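Local structure of CMP/dCMP-type deaminase domain-containing protein (Aspergillus oryzae RIB40, 7DRY) at residues R46-G51 / V84-P89. The protein probably acts as a zinc-dependent deaminase of the cytidine deaminase fold in riboflavin biosynthesis. Numbering follows the deposited sequence. Where two conformers were deposited one is given.
Sequences RIVSTG and VLPSEP
Val48 sets its CG1 methyl against the CD-CG bond of the Pro86 ring, 3.9 Å from Pro86 CD and 4.1 Å from Pro86 CG. The same methyl lies 4.4 Å from Leu85 CD2, while Val48 CG2 adds a looser approach at 4.4 Å from Pro86 CG. Rotation explains why CG1 comes closest: with CG1 anti to the backbone N (chi1 176°), that methyl is directed at the loop 84-89. The backbones of Val48 and Ser49 both hydrogen-bond to Leu32 of strand 29-36, a classic beta bulge in the edge strand. Tyr70 of helix 62-73, touching Val48, Leu85 and Pro86, and Leu93 of strand 91-97, touching Val48 and Leu85, tie this apolar patch into the sheet-helix interface of the cytidine deaminase (CDA) fold.

The other half is polar and looser. Glu88 has two modelled conformers, and what follows holds for one of them, so this side is not fixed. Arg46 and Glu88 cross at about a right angle, yet their guanidinium and carboxylate planes are turned only 16° apart. Arg46 NH1 and Glu88 OE2 form a long salt bridge of 4.0 Å, with no direct hydrogen bond. Two waters, both in the guanidinium plane at its edge, bridge the gap: one accepts from Arg46 NH1 and donates to Glu88 OE1 at 3.1 Å, whereas the second accepts from the same nitrogen and donates to Glu88 OE2 at 2.8 Å.

Only 133 Å² is buried in total, and the segments share no backbone hydrogen bond. The chemistry implies close apolar packing at Val48 and, in the Glu88 conformer described, a long, water-bridged ion pair on the solvent side, where hydration probably weakens the direct attraction between the charges.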
# COMPACT_ATOMS: atom_id res chain seq x y z
N ARG A 46 -12.30 9.55 -6.11
CA ARG A 46 -11.30 10.36 -6.78
C ARG A 46 -9.93 9.77 -6.49
O ARG A 46 -9.61 9.50 -5.33
CB ARG A 46 -11.35 11.80 -6.28
CG ARG A 46 -12.70 12.49 -6.50
CD ARG A 46 -12.85 13.73 -5.61
NE ARG A 46 -14.15 14.37 -5.78
CZ ARG A 46 -14.60 15.35 -5.01
NH1 ARG A 46 -13.85 15.80 -4.01
NH2 ARG A 46 -15.79 15.88 -5.22
N ILE A 47 -9.12 9.58 -7.52
CA ILE A 47 -7.75 9.13 -7.30
C ILE A 47 -6.93 10.28 -6.75
O ILE A 47 -6.96 11.40 -7.28
CB ILE A 47 -7.13 8.56 -8.59
CG1 ILE A 47 -8.00 7.46 -9.16
CG2 ILE A 47 -5.72 8.03 -8.30
CD1 ILE A 47 -8.30 6.35 -8.17
N VAL A 48 -6.21 10.02 -5.66
CA VAL A 48 -5.36 11.01 -5.02
C VAL A 48 -3.89 10.80 -5.36
O VAL A 48 -3.16 11.76 -5.58
CB VAL A 48 -5.60 10.98 -3.49
CG1 VAL A 48 -4.66 11.95 -2.76
CG2 VAL A 48 -7.05 11.31 -3.18
N SER A 49 -3.43 9.55 -5.39
CA SER A 49 -2.06 9.28 -5.80
C SER A 49 -1.94 7.80 -6.15
O SER A 49 -2.82 7.00 -5.86
CB SER A 49 -1.07 9.66 -4.71
OG SER A 49 0.25 9.67 -5.23
N THR A 50 -0.81 7.46 -6.79
CA THR A 50 -0.46 6.07 -7.07
C THR A 50 1.04 5.89 -6.84
O THR A 50 1.79 6.87 -6.84
CB THR A 50 -0.77 5.65 -8.53
OG1 THR A 50 0.16 6.28 -9.43
CG2 THR A 50 -2.19 6.03 -8.93
N GLY A 51 1.46 4.64 -6.66
CA GLY A 51 2.89 4.36 -6.60
C GLY A 51 3.16 2.87 -6.70
O GLY A 51 2.25 2.04 -6.60
N VAL A 84 -0.41 18.04 3.53
CA VAL A 84 -0.99 18.39 2.24
C VAL A 84 -2.01 17.38 1.72
O VAL A 84 -2.71 17.68 0.75
CB VAL A 84 0.09 18.64 1.16
CG1 VAL A 84 0.94 19.86 1.53
CG2 VAL A 84 0.96 17.41 0.98
N LEU A 85 -2.10 16.19 2.31
CA LEU A 85 -3.10 15.23 1.85
C LEU A 85 -4.50 15.79 2.09
O LEU A 85 -4.73 16.53 3.06
CB LEU A 85 -2.96 13.91 2.58
CG LEU A 85 -1.78 13.06 2.11
CD1 LEU A 85 -1.53 11.93 3.12
CD2 LEU A 85 -2.02 12.51 0.71
N PRO A 86 -5.46 15.43 1.24
CA PRO A 86 -6.83 15.94 1.43
C PRO A 86 -7.39 15.55 2.79
O PRO A 86 -7.12 14.47 3.32
CB PRO A 86 -7.62 15.24 0.32
CG PRO A 86 -6.62 14.88 -0.70
CD PRO A 86 -5.34 14.59 0.04
N SER A 87 -8.20 16.46 3.35
CA SER A 87 -8.85 16.23 4.64
C SER A 87 -10.17 17.01 4.58
O SER A 87 -10.26 18.14 5.05
CB SER A 87 -7.97 16.69 5.79
OG SER A 87 -8.50 16.26 7.03
N GLU A 88 -11.20 16.35 4.06
CA GLU A 88 -12.56 16.86 4.06
C GLU A 88 -13.43 15.93 4.90
O GLU A 88 -13.36 14.71 4.73
CB GLU A 88 -13.09 16.91 2.62
CG GLU A 88 -12.07 17.41 1.60
CD GLU A 88 -12.36 16.92 0.20
OE1 GLU A 88 -11.51 16.21 -0.38
OE2 GLU A 88 -13.45 17.25 -0.33
N PRO A 89 -14.25 16.46 5.80
CA PRO A 89 -14.89 15.59 6.80
C PRO A 89 -15.83 14.53 6.25
O PRO A 89 -16.01 13.50 6.91
CB PRO A 89 -15.62 16.57 7.72
CG PRO A 89 -14.91 17.88 7.52
CD PRO A 89 -14.48 17.88 6.09
O HOH W 1 -10.98 15.00 -3.14
O HOH W 2 -15.25 17.84 -2.38